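Local coordinates for putative acyl-[acyl-carrier-protein] desaturase DesA2 (Mycobacterium tuberculosis, PDB 1ZA0) that probably introduces double bonds into acyl chains carried on acyl carrier protein in mycobacterial fatty acid biosynthesis, using a metal site inside a helical bundle, at residues E13-V18 with N198-C203; E29-F33 with R184-D188; G51-D55 with R122-P126; A68-L72 with F165-L169; T147-V153 with E210-I215. All coordinates share one frame; numbering follows the deposited sequence. Where two conformers were deposited one is given.

Contact 1 (E13-V18 with N198-C203); sequences ELEPVV and NLVTHC
His202 reaches from helix 176-206 to helix 9-27, where Glu13, Leu14 and Val17 take it in. Its CB lies 3.8 Å from Val17 CG2 and also borders Leu14 CD2. CG stands anti to the backbone N (chi1 -169°), and this directs the imidazole toward helix 9-27. The same Val17 methyl then covers one face of the ring. CG2 of Val17 is 3.9 Å from the ring centroid of His202, a CH-pi contact set toward the CG side of the ring. His202 CD2 meets Leu14 CD2 at 3.7 Å; the methyl comes in at the ring edge, near its plane. At the tip, His202 NE2 donates to Glu13 OE1 at 2.9 Å. The bond is bent, at 141°, and uses the anti lone pair of the carboxylate oxygen, which is tilted out of the ring plane. Glu13 O is also near, 2.8 Å from His202 NE2. One turn back, Leu199 CD2 fits between Val17 CG1 and Val18 CG2, 3.7 Å from each. Leu152 of helix 148-172 packs against both Leu14 and Leu199. The two short helix axes run roughly antiparallel, at 147°, and 9.9 Å apart. This is the packing of an N-terminal helix laid along the four-helix bundle of a soluble desaturase.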
# COMPACT_ATOMS: atom_id res chain seq x y z
N GLU A 13 14.31 23.24 2.89
CA GLU A 13 13.75 22.96 4.21
C GLU A 13 13.67 21.48 4.57
O GLU A 13 13.92 21.13 5.71
CB GLU A 13 12.39 23.58 4.28
CG GLU A 13 12.49 25.07 4.53
CD GLU A 13 12.82 25.40 5.97
OE1 GLU A 13 12.73 24.48 6.84
OE2 GLU A 13 13.14 26.59 6.25
N LEU A 14 13.37 20.63 3.57
CA LEU A 14 13.11 19.21 3.75
C LEU A 14 14.31 18.36 3.69
O LEU A 14 14.30 17.22 4.20
CB LEU A 14 12.08 18.71 2.71
CG LEU A 14 10.68 19.20 3.06
CD1 LEU A 14 9.68 18.93 1.94
CD2 LEU A 14 10.21 18.48 4.34
N GLU A 15 15.42 18.88 3.14
CA GLU A 15 16.56 18.01 2.93
C GLU A 15 17.14 17.42 4.19
O GLU A 15 17.49 16.26 4.19
CB GLU A 15 17.66 18.69 2.05
CG GLU A 15 18.64 17.70 1.44
CD GLU A 15 18.19 16.91 0.16
OE1 GLU A 15 16.99 16.96 -0.30
OE2 GLU A 15 19.08 16.21 -0.40
N PRO A 16 17.23 18.18 5.28
CA PRO A 16 17.74 17.62 6.53
C PRO A 16 16.78 16.52 7.08
O PRO A 16 17.25 15.58 7.71
CB PRO A 16 17.75 18.84 7.48
CG PRO A 16 17.63 20.02 6.60
CD PRO A 16 16.78 19.57 5.46
N VAL A 17 15.49 16.68 6.82
CA VAL A 17 14.48 15.72 7.28
C VAL A 17 14.52 14.41 6.42
O VAL A 17 14.48 13.29 6.95
CB VAL A 17 13.08 16.32 7.28
CG1 VAL A 17 12.01 15.28 7.84
CG2 VAL A 17 13.04 17.57 8.15
N VAL A 18 14.70 14.58 5.11
CA VAL A 18 14.86 13.45 4.20
C VAL A 18 16.07 12.69 4.59
O VAL A 18 16.04 11.45 4.70
CB VAL A 18 14.86 13.97 2.73
CG1 VAL A 18 15.12 12.90 1.72
CG2 VAL A 18 13.55 14.60 2.41
N ASN A 198 6.59 11.99 8.34
CA ASN A 198 7.56 12.84 9.01
C ASN A 198 7.83 14.11 8.13
O ASN A 198 8.04 15.21 8.66
CB ASN A 198 8.86 12.05 9.32
CG ASN A 198 8.70 11.08 10.47
OD1 ASN A 198 7.71 11.21 11.24
ND2 ASN A 198 9.69 10.11 10.65
N LEU A 199 7.79 13.95 6.80
CA LEU A 199 8.03 15.07 5.89
C LEU A 199 6.89 16.02 6.02
O LEU A 199 7.08 17.24 6.03
CB LEU A 199 8.20 14.62 4.45
CG LEU A 199 9.35 13.70 4.11
CD1 LEU A 199 9.47 13.36 2.61
CD2 LEU A 199 10.57 14.33 4.56
N VAL A 200 5.69 15.49 6.18
CA VAL A 200 4.50 16.28 6.36
C VAL A 200 4.53 17.07 7.68
O VAL A 200 4.07 18.24 7.76
CB VAL A 200 3.23 15.47 6.28
CG1 VAL A 200 2.01 16.26 6.69
CG2 VAL A 200 3.00 14.91 4.85
N THR A 201 5.05 16.44 8.72
CA THR A 201 5.26 17.15 9.99
C THR A 201 6.16 18.38 9.75
O THR A 201 5.83 19.42 10.26
CB THR A 201 5.85 16.17 11.04
OG1 THR A 201 4.84 15.20 11.35
CG2 THR A 201 6.16 16.90 12.37
N HIS A 202 7.30 18.24 9.05
CA HIS A 202 8.15 19.39 8.76
C HIS A 202 7.43 20.44 7.90
O HIS A 202 7.61 21.62 8.14
CB HIS A 202 9.51 18.99 8.21
CG HIS A 202 10.50 20.12 8.15
ND1 HIS A 202 11.02 20.74 9.27
CD2 HIS A 202 11.05 20.78 7.09
CE1 HIS A 202 11.84 21.72 8.91
NE2 HIS A 202 11.88 21.77 7.59
N CYS A 203 6.52 20.02 7.01
CA CYS A 203 5.70 20.95 6.23
C CYS A 203 4.74 21.71 7.12
O CYS A 203 4.49 22.94 6.91
CB CYS A 203 4.90 20.27 5.11
SG CYS A 203 5.85 19.53 3.83

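Contact 2 (E29-F33 with R184-D188); sequences EDIWF and RIARD. With EDO (1,2-ethanediol), chain C.
Trp32 and Asp188 belong to the second shell of the metal site in the four-helix bundle. Asp188 OD2 also accepts from NE2 of His110, which by similarity is an iron ligand. A Trp-Asp-His chain of this kind has been proposed as an electron path to the di-iron centre in the plant stearoyl-ACP desaturase. The arrangement here is consistent with that role, which remains an inference for this protein.

The segment 29-33 is an extended loop after helix 9-27, and it drops one indole onto helix 176-206. Trp32 CG sits between the backbone N and the carbonyl carbon (chi1 63°), and the ring turns inward to the helix. Trp32 NE1 donates to Asp188 OD2 at 3.0 Å and 156°. The acceptor lies in the indole plane; NE1 comes from the syn side of the carboxylate but stands well out of the carboxylate plane. Arg184 CB covers one ring face, 3.6 Å from the centroid of the five-membered ring of Trp32. Beyond it, the arginine chain runs along the indole toward Trp32 CB. Its NE is hydrogen-bonded to the hydroxyl of Tyr37. Ile185 CG1 touches the benzene end of the indole at Trp32 CZ2, 4.1 Å away.

A 1,2-ethanediol, probably from the crystallisation liquor, bridges loop and helix. Its O1 accepts from Trp32 N at 3.0 Å and donates to Trp32 O at 3.1 Å. Its O2 donates to Asp188 OD1 at 2.7 Å.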
# COMPACT_ATOMS: atom_id res chain seq x y z
N GLU A 29 16.82 -1.17 8.51
CA GLU A 29 16.36 -2.06 7.44
C GLU A 29 16.51 -3.54 7.85
O GLU A 29 17.41 -3.91 8.64
CB GLU A 29 17.14 -1.79 6.16
CG GLU A 29 18.57 -2.27 6.16
CD GLU A 29 19.35 -1.75 4.97
OE1 GLU A 29 18.83 -0.93 4.15
OE2 GLU A 29 20.53 -2.15 4.85
N ASP A 30 15.60 -4.37 7.37
CA ASP A 30 15.69 -5.83 7.58
C ASP A 30 15.17 -6.48 6.28
O ASP A 30 13.97 -6.78 6.16
CB ASP A 30 14.81 -6.21 8.78
CG ASP A 30 14.87 -7.69 9.12
OD1 ASP A 30 15.80 -8.43 8.68
OD2 ASP A 30 13.99 -8.21 9.83
N ILE A 31 16.09 -6.65 5.35
CA ILE A 31 15.84 -6.84 3.91
C ILE A 31 15.28 -8.20 3.69
O ILE A 31 15.73 -9.11 4.27
CB ILE A 31 17.18 -6.61 3.10
CG1 ILE A 31 17.64 -5.15 3.22
CG2 ILE A 31 17.08 -6.97 1.60
CD1 ILE A 31 16.57 -4.12 3.09
N TRP A 32 14.24 -8.29 2.89
CA TRP A 32 13.68 -9.58 2.44
C TRP A 32 13.63 -9.62 0.90
O TRP A 32 13.74 -8.60 0.25
CB TRP A 32 12.30 -9.80 3.05
CG TRP A 32 11.24 -8.82 2.66
CD1 TRP A 32 11.05 -7.56 3.15
CD2 TRP A 32 10.14 -9.06 1.77
NE1 TRP A 32 9.92 -6.99 2.60
CE2 TRP A 32 9.34 -7.89 1.74
CE3 TRP A 32 9.75 -10.15 0.97
CZ2 TRP A 32 8.22 -7.77 0.97
CZ3 TRP A 32 8.63 -10.03 0.22
CH2 TRP A 32 7.88 -8.84 0.19
N PHE A 33 13.52 -10.84 0.35
CA PHE A 33 13.47 -11.08 -1.09
C PHE A 33 12.15 -11.76 -1.42
O PHE A 33 11.72 -12.62 -0.68
CB PHE A 33 14.68 -11.94 -1.50
CG PHE A 33 15.98 -11.30 -1.15
CD1 PHE A 33 16.52 -10.32 -1.98
CD2 PHE A 33 16.67 -11.66 0.02
CE1 PHE A 33 17.73 -9.71 -1.63
CE2 PHE A 33 17.87 -11.01 0.38
CZ PHE A 33 18.39 -10.06 -0.45
N ARG A 184 5.33 -9.05 5.74
CA ARG A 184 6.53 -8.28 5.29
C ARG A 184 6.11 -6.99 4.61
O ARG A 184 6.68 -5.92 4.90
CB ARG A 184 7.48 -9.09 4.38
CG ARG A 184 8.36 -10.12 5.05
CD ARG A 184 9.50 -9.60 6.00
NE ARG A 184 10.43 -10.70 6.30
CZ ARG A 184 11.73 -10.61 6.65
NH1 ARG A 184 12.41 -11.72 6.87
NH2 ARG A 184 12.33 -9.43 6.79
N ILE A 185 5.16 -7.07 3.69
CA ILE A 185 4.63 -5.91 2.98
C ILE A 185 4.04 -4.87 3.95
O ILE A 185 4.34 -3.63 3.84
CB ILE A 185 3.57 -6.32 1.95
CG1 ILE A 185 4.20 -7.16 0.83
CG2 ILE A 185 2.87 -5.09 1.36
CD1 ILE A 185 3.16 -7.60 -0.25
N ALA A 186 3.24 -5.36 4.92
CA ALA A 186 2.62 -4.48 5.91
C ALA A 186 3.68 -3.68 6.68
O ALA A 186 3.47 -2.48 6.91
CB ALA A 186 1.79 -5.23 6.87
N ARG A 187 4.74 -4.34 7.09
CA ARG A 187 5.86 -3.71 7.80
C ARG A 187 6.60 -2.65 6.98
O ARG A 187 7.03 -1.60 7.52
CB ARG A 187 6.82 -4.75 8.31
CG ARG A 187 6.26 -5.62 9.38
CD ARG A 187 7.18 -6.73 9.86
NE ARG A 187 6.40 -7.76 10.58
CZ ARG A 187 5.94 -7.62 11.82
NH1 ARG A 187 6.26 -6.53 12.56
NH2 ARG A 187 5.21 -8.59 12.35
N ASP A 188 6.73 -2.90 5.68
CA ASP A 188 7.26 -1.90 4.77
C ASP A 188 6.31 -0.74 4.67
O ASP A 188 6.77 0.40 4.72
CB ASP A 188 7.53 -2.46 3.37
CG ASP A 188 8.73 -3.36 3.30
OD1 ASP A 188 9.67 -3.33 4.17
OD2 ASP A 188 8.85 -4.17 2.35
C1 EDO C . 12.33 -4.84 1.30
O1 EDO C . 13.36 -5.76 1.50
C2 EDO C . 12.31 -3.83 2.43
O2 EDO C . 12.13 -4.42 3.70
O HOH W 1 11.37 -6.74 6.79

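Contact 3 (G51-D55 with R122-P126); sequences GRDWD and REVDP
The indole of Trp54 lies flat against the backbone of Val124 and Asp125. Asp125 CA sits over the centre of one face, and Val124 C lies over the same face nearer the rim. Asp125 CB adds a CH-pi contact, 3.6 Å from the centroid of the six-membered ring of Trp54. The Asp125 carboxylate is almost parallel to the indole, with the planes 4° apart. At the ring edge, Trp54 NE1 donates to Arg122 O at 2.9 Å. The oxygen is in the indole plane, but the donor stands above the carbonyl plane. Pro126 CD closes on Trp54 CB at 3.7 Å.

The guanidinium of Arg122 is a second flat group. It meets Arg52 O end-on at its edge, with Arg122 NH1 at 2.9 Å and NH2 at 2.8 Å from that one oxygen. Gln58 and Glu44 O take further N-H groups, and Phe46 makes a cation-pi contact.

Arg122 has left the helix 95-121 with positive phi (59°). Its carbonyl and its side chain both reach the loop 51-55. The grip is thus a guanidinium on one carbonyl oxygen, Arg52 O, plus one indole N-H. The positive charge probably strengthens it, without any carboxylate partner for Arg122 across the contact.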
# COMPACT_ATOMS: atom_id res chain seq x y z
N GLY A 51 1.93 -28.82 -19.71
CA GLY A 51 1.33 -29.10 -18.40
C GLY A 51 -0.19 -28.91 -18.52
O GLY A 51 -0.79 -29.37 -19.48
N ARG A 52 -0.79 -28.18 -17.58
CA ARG A 52 -2.20 -27.81 -17.67
C ARG A 52 -2.49 -26.35 -17.38
O ARG A 52 -1.79 -25.67 -16.60
CB ARG A 52 -3.05 -28.66 -16.71
CG ARG A 52 -2.71 -28.50 -15.26
CD ARG A 52 -3.47 -29.44 -14.29
NE ARG A 52 -3.03 -29.18 -12.91
CZ ARG A 52 -3.74 -29.40 -11.81
NH1 ARG A 52 -4.99 -29.87 -11.88
NH2 ARG A 52 -3.20 -29.10 -10.63
N ASP A 53 -3.57 -25.87 -18.00
CA ASP A 53 -3.98 -24.51 -17.78
C ASP A 53 -4.69 -24.43 -16.48
O ASP A 53 -4.93 -25.44 -15.78
CB ASP A 53 -4.85 -23.99 -18.91
CG ASP A 53 -4.04 -23.51 -20.09
OD1 ASP A 53 -2.81 -23.27 -19.98
OD2 ASP A 53 -4.58 -23.35 -21.19
N TRP A 54 -4.93 -23.20 -16.07
CA TRP A 54 -5.62 -22.95 -14.83
C TRP A 54 -7.06 -23.44 -14.89
O TRP A 54 -7.71 -23.31 -15.91
CB TRP A 54 -5.64 -21.46 -14.52
CG TRP A 54 -6.27 -21.11 -13.21
CD1 TRP A 54 -5.68 -21.19 -11.97
CD2 TRP A 54 -7.62 -20.65 -12.99
NE1 TRP A 54 -6.58 -20.78 -11.01
CE2 TRP A 54 -7.77 -20.44 -11.61
CE3 TRP A 54 -8.70 -20.37 -13.84
CZ2 TRP A 54 -8.97 -19.98 -11.04
CZ3 TRP A 54 -9.91 -19.92 -13.28
CH2 TRP A 54 -10.02 -19.73 -11.88
N ASP A 55 -7.55 -23.93 -13.77
CA ASP A 55 -9.00 -24.01 -13.55
C ASP A 55 -9.36 -23.78 -12.07
O ASP A 55 -8.49 -23.90 -11.24
CB ASP A 55 -9.55 -25.36 -14.12
CG ASP A 55 -9.32 -26.51 -13.21
OD1 ASP A 55 -8.30 -27.24 -13.40
OD2 ASP A 55 -10.11 -26.78 -12.27
N ARG A 122 -1.26 -20.96 -8.38
CA ARG A 122 -2.51 -20.99 -9.17
C ARG A 122 -3.76 -20.56 -8.38
O ARG A 122 -4.88 -21.06 -8.63
CB ARG A 122 -2.77 -22.44 -9.69
CG ARG A 122 -1.57 -23.19 -10.36
CD ARG A 122 -1.46 -22.85 -11.74
NE ARG A 122 -0.53 -23.61 -12.65
CZ ARG A 122 -0.93 -24.38 -13.66
NH1 ARG A 122 -2.20 -24.69 -13.85
NH2 ARG A 122 -0.03 -24.84 -14.52
N GLU A 123 -3.61 -19.62 -7.47
CA GLU A 123 -4.68 -19.24 -6.61
C GLU A 123 -5.64 -18.32 -7.32
O GLU A 123 -6.73 -18.14 -6.82
CB GLU A 123 -4.14 -18.65 -5.30
CG GLU A 123 -3.60 -19.71 -4.33
CD GLU A 123 -4.76 -20.60 -3.78
OE1 GLU A 123 -5.96 -20.20 -3.86
OE2 GLU A 123 -4.47 -21.72 -3.36
N VAL A 124 -5.21 -17.69 -8.41
CA VAL A 124 -6.12 -16.94 -9.26
C VAL A 124 -5.83 -17.26 -10.72
O VAL A 124 -4.79 -17.77 -11.04
CB VAL A 124 -6.04 -15.40 -9.00
CG1 VAL A 124 -6.35 -15.08 -7.55
CG2 VAL A 124 -4.65 -14.89 -9.32
N ASP A 125 -6.80 -17.01 -11.58
CA ASP A 125 -6.62 -17.17 -13.02
C ASP A 125 -5.58 -16.17 -13.51
O ASP A 125 -5.85 -14.96 -13.52
CB ASP A 125 -7.97 -16.89 -13.67
CG ASP A 125 -7.97 -17.12 -15.19
OD1 ASP A 125 -6.93 -17.51 -15.78
OD2 ASP A 125 -9.03 -16.92 -15.82
N PRO A 126 -4.41 -16.67 -13.93
CA PRO A 126 -3.31 -15.77 -14.29
C PRO A 126 -3.56 -15.03 -15.61
O PRO A 126 -2.92 -13.94 -15.85
CB PRO A 126 -2.10 -16.69 -14.41
CG PRO A 126 -2.69 -18.06 -14.72
CD PRO A 126 -4.08 -18.09 -14.14

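Contact 4 (A68-L72 with F165-L169); sequences ACEIL and FCRNL
Leu72 and Phe165 make the main contact; their side chains lie alongside each other and point opposite ways. Leu72 CG is 3.5 Å from Phe165 CE2. Both leucine methyls also touch CE2 of the ring. Phe165 CZ pushes farther, to the backbone of the facing helix. It lies 3.5 Å from Ala68 O, which sits at the ring edge near its plane. That oxygen already takes the helical bond from Leu72 N. Ala68 CB is 3.9 Å from Phe165 CZ and 3.7 Å from Leu169 CD1, and so it touches two side chains one turn apart. Leu72 CD1 bridges to the next position along, at 3.7 Å from Cys166 SG. Leu169 CD2 borders the same methyl at 4.1 Å from Leu72 CD1.

All of these groups are buried. They join helix 63-77 to helix 148-172 inside the helical bundle of this ferritin-like desaturase fold. The short axes run antiparallel at 156°. They stay 11.5 Å apart, a wide spacing that the phenyl ring and the two leucines fill. Phe165 bridges it because its CG is anti to the backbone N (chi1 -171°), pointing the ring at the other helix.

Apolar side chains of two further helices pack round this group. Helix 233-241 covers Ala68 and Ile71 with Val239, and Leu236 adds to Ile71. Helix 176-206 adds Ile182 on Leu169, and Ile185 and Ala186 on Cys166. Cys166 is close to the metal site, its side chain about 4 Å from that of Glu189, a ligand of the bound manganese.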
# COMPACT_ATOMS: atom_id res chain seq x y z
N ALA A 68 -8.40 -9.46 -2.26
CA ALA A 68 -7.53 -8.46 -1.59
C ALA A 68 -6.12 -8.44 -2.24
O ALA A 68 -5.54 -7.37 -2.47
CB ALA A 68 -7.44 -8.75 -0.14
N CYS A 69 -5.60 -9.62 -2.55
CA CYS A 69 -4.28 -9.71 -3.14
C CYS A 69 -4.24 -9.12 -4.59
O CYS A 69 -3.25 -8.56 -4.98
CB CYS A 69 -3.76 -11.14 -3.17
SG CYS A 69 -3.31 -11.79 -1.56
N GLU A 70 -5.28 -9.35 -5.36
CA GLU A 70 -5.39 -8.83 -6.72
C GLU A 70 -5.48 -7.34 -6.72
O GLU A 70 -4.83 -6.69 -7.52
CB GLU A 70 -6.57 -9.43 -7.47
CG GLU A 70 -6.42 -10.92 -7.64
CD GLU A 70 -7.55 -11.57 -8.39
OE1 GLU A 70 -8.69 -11.71 -7.88
OE2 GLU A 70 -7.25 -11.98 -9.53
N ILE A 71 -6.24 -6.78 -5.76
CA ILE A 71 -6.28 -5.32 -5.62
C ILE A 71 -4.91 -4.77 -5.31
O ILE A 71 -4.49 -3.78 -5.93
CB ILE A 71 -7.30 -4.92 -4.51
CG1 ILE A 71 -8.72 -5.25 -4.98
CG2 ILE A 71 -7.13 -3.40 -4.12
CD1 ILE A 71 -9.71 -5.36 -3.79
N LEU A 72 -4.16 -5.42 -4.41
CA LEU A 72 -2.81 -4.94 -4.04
C LEU A 72 -1.85 -4.96 -5.21
O LEU A 72 -1.02 -4.02 -5.45
CB LEU A 72 -2.18 -5.76 -2.91
CG LEU A 72 -2.53 -5.44 -1.49
CD1 LEU A 72 -1.87 -6.43 -0.50
CD2 LEU A 72 -2.20 -4.01 -1.19
N PHE A 165 -4.75 -1.86 5.36
CA PHE A 165 -5.12 -2.93 4.44
C PHE A 165 -4.29 -4.18 4.63
O PHE A 165 -4.86 -5.25 4.84
CB PHE A 165 -5.06 -2.38 3.00
CG PHE A 165 -5.62 -3.29 1.93
CD1 PHE A 165 -6.78 -2.95 1.25
CD2 PHE A 165 -4.92 -4.45 1.54
CE1 PHE A 165 -7.29 -3.77 0.21
CE2 PHE A 165 -5.38 -5.24 0.50
CZ PHE A 165 -6.61 -4.91 -0.16
N CYS A 166 -2.94 -4.07 4.61
CA CYS A 166 -2.11 -5.23 4.63
C CYS A 166 -2.03 -5.86 6.04
O CYS A 166 -1.91 -7.09 6.17
CB CYS A 166 -0.70 -4.91 4.13
SG CYS A 166 -0.66 -4.50 2.38
N ARG A 167 -2.06 -5.01 7.08
CA ARG A 167 -2.18 -5.51 8.42
C ARG A 167 -3.47 -6.37 8.62
O ARG A 167 -3.39 -7.50 9.18
CB ARG A 167 -2.11 -4.37 9.46
CG ARG A 167 -2.20 -4.93 10.89
N ASN A 168 -4.61 -5.84 8.15
CA ASN A 168 -5.88 -6.47 8.35
C ASN A 168 -5.90 -7.74 7.53
O ASN A 168 -6.49 -8.75 7.93
CB ASN A 168 -7.07 -5.55 7.96
CG ASN A 168 -7.22 -4.33 8.90
OD1 ASN A 168 -6.57 -4.27 9.97
ND2 ASN A 168 -8.11 -3.40 8.51
N LEU A 169 -5.33 -7.68 6.34
CA LEU A 169 -5.29 -8.87 5.50
C LEU A 169 -4.41 -9.97 6.05
O LEU A 169 -4.84 -11.11 6.11
CB LEU A 169 -4.84 -8.48 4.08
CG LEU A 169 -4.65 -9.60 3.09
CD1 LEU A 169 -5.90 -10.38 2.74
CD2 LEU A 169 -3.95 -9.07 1.81

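Contact 5 (T147-V153 with E210-I215); sequences TQVETLV and ETIAAI
Val149 turns CG1 anti to its own N (chi1 167°), so that this methyl faces Thr211 while CG2 faces Glu210. Val149 CG1 is 3.5 Å from Thr211 OG1. Val149 CG2 is 3.6 Å from Glu210 OE1, which arrives on an extended chain. Val153 repeats the same torsion one turn later. Val153 CG1 meets Ile215 CG1 at 3.8 Å, and Val153 CG2 touches Ala214 CB at 4.0 Å. Ala214 is the small residue at the crossing, where it also meets the CG of Glu150. There the backbones come closest, 5.2 Å between the CA atoms of Glu150 and Ala214.

Thr147 and Glu150 form a capping box at the start of helix 148-172. Glu150 N donates to Thr147 OG1, and Thr147 N donates to Glu150 OE1. The polar link across the contact runs through water. Glu210 OE1 accepts from two waters; one is hydrogen-bonded to Thr147 OG1, and the other accepts from Val149 N. The helix start is thus tied to Glu210, whose OE2 is held by Thr207. Thr211 OG1 is hydrogen-bonded to Thr207 O.

The short axes cross at 50° and are 9.0 Å apart. Helix 208-221 follows helix 176-206 and leans across the first turns of helix 148-172. Leu10 of helix 9-27 packs on Val149, and Leu204 of helix 176-206 backs Thr211.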
# COMPACT_ATOMS: atom_id res chain seq x y z
N THR A 147 0.55 20.22 -5.88
CA THR A 147 1.72 20.86 -5.26
C THR A 147 2.57 19.83 -4.57
O THR A 147 2.13 18.66 -4.35
CB THR A 147 1.33 21.93 -4.21
OG1 THR A 147 0.48 21.35 -3.20
CG2 THR A 147 0.46 23.13 -4.84
N GLN A 148 3.78 20.26 -4.22
CA GLN A 148 4.71 19.40 -3.48
C GLN A 148 4.11 18.95 -2.12
O GLN A 148 4.33 17.83 -1.72
CB GLN A 148 6.07 20.06 -3.23
N VAL A 149 3.35 19.82 -1.47
CA VAL A 149 2.84 19.59 -0.12
C VAL A 149 1.64 18.71 -0.23
O VAL A 149 1.50 17.78 0.53
CB VAL A 149 2.49 20.93 0.63
CG1 VAL A 149 1.67 20.69 1.90
CG2 VAL A 149 3.77 21.66 0.95
N GLU A 150 0.78 19.01 -1.18
CA GLU A 150 -0.33 18.16 -1.55
C GLU A 150 0.09 16.71 -1.85
O GLU A 150 -0.61 15.78 -1.45
CB GLU A 150 -1.08 18.73 -2.74
CG GLU A 150 -2.15 19.74 -2.34
CD GLU A 150 -2.74 20.54 -3.54
OE1 GLU A 150 -2.26 20.40 -4.67
OE2 GLU A 150 -3.67 21.31 -3.31
N THR A 151 1.26 16.55 -2.44
CA THR A 151 1.76 15.27 -2.86
C THR A 151 2.24 14.49 -1.61
O THR A 151 2.01 13.26 -1.52
CB THR A 151 2.93 15.46 -3.89
OG1 THR A 151 2.42 15.95 -5.15
CG2 THR A 151 3.55 14.15 -4.28
N LEU A 152 2.94 15.19 -0.68
CA LEU A 152 3.47 14.53 0.49
C LEU A 152 2.32 14.12 1.39
O LEU A 152 2.37 13.07 1.99
CB LEU A 152 4.51 15.38 1.24
CG LEU A 152 5.79 15.71 0.50
CD1 LEU A 152 6.64 16.86 1.26
CD2 LEU A 152 6.64 14.46 0.29
N VAL A 153 1.29 14.96 1.48
CA VAL A 153 0.12 14.69 2.29
C VAL A 153 -0.63 13.45 1.71
O VAL A 153 -0.98 12.57 2.45
CB VAL A 153 -0.80 15.89 2.34
CG1 VAL A 153 -2.18 15.52 2.92
CG2 VAL A 153 -0.11 17.06 3.18
N GLU A 210 -0.95 26.01 4.42
CA GLU A 210 -0.87 25.25 3.18
C GLU A 210 -1.07 23.75 3.49
O GLU A 210 -1.93 23.10 2.89
CB GLU A 210 0.52 25.47 2.54
CG GLU A 210 0.57 25.24 1.04
CD GLU A 210 1.98 25.17 0.52
OE1 GLU A 210 2.18 24.52 -0.54
OE2 GLU A 210 2.91 25.74 1.17
N THR A 211 -0.28 23.25 4.45
CA THR A 211 -0.30 21.84 4.84
C THR A 211 -1.66 21.44 5.41
O THR A 211 -2.25 20.46 4.98
CB THR A 211 0.89 21.55 5.77
OG1 THR A 211 2.11 21.97 5.11
CG2 THR A 211 1.11 20.03 5.95
N ILE A 212 -2.22 22.27 6.27
CA ILE A 212 -3.54 22.04 6.80
C ILE A 212 -4.61 21.97 5.70
O ILE A 212 -5.47 21.07 5.73
CB ILE A 212 -3.90 23.06 7.94
CG1 ILE A 212 -3.00 22.81 9.17
CG2 ILE A 212 -5.36 22.96 8.36
CD1 ILE A 212 -3.13 23.81 10.33
N ALA A 213 -4.55 22.90 4.75
CA ALA A 213 -5.49 22.91 3.65
C ALA A 213 -5.35 21.65 2.80
O ALA A 213 -6.33 21.14 2.37
CB ALA A 213 -5.26 24.15 2.75
N ALA A 214 -4.13 21.22 2.57
CA ALA A 214 -3.88 19.99 1.84
C ALA A 214 -4.47 18.79 2.61
O ALA A 214 -5.11 17.95 2.02
CB ALA A 214 -2.42 19.84 1.56
N ILE A 215 -4.34 18.76 3.93
CA ILE A 215 -4.84 17.65 4.71
C ILE A 215 -6.35 17.64 4.67
O ILE A 215 -6.99 16.57 4.51
CB ILE A 215 -4.29 17.70 6.17
CG1 ILE A 215 -2.78 17.48 6.17
CG2 ILE A 215 -5.03 16.67 7.04
CD1 ILE A 215 -2.07 17.84 7.49
O HOH W 2 -0.19 23.35 -1.63
O HOH W 3 3.96 22.93 -2.06

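The contacts spread along a long helical bundle. Contacts 1 and 5 lie at one end, with centres about 12 Å apart, and touch through Leu14 and Val200 on Leu152. Contact 3 is at the opposite end, its centre about 46 Å from that of contact 1. Contacts 2 and 4 lie between, centres about 15 Å apart, and touch where Ile185 and Ala186 meet Cys166. Helix 176-206 serves contacts 1 and 2, and helix 148-172 serves contacts 4 and 5. Along the chain, contacts 2, 3 and 4 are nested inside the loop closed by contact 1, while contact 5 crosses it. The two middle contacts lie nearest the metal. Contacts 1 and 5 join bundle helices to flanking ones, and contact 3 ties two loops together.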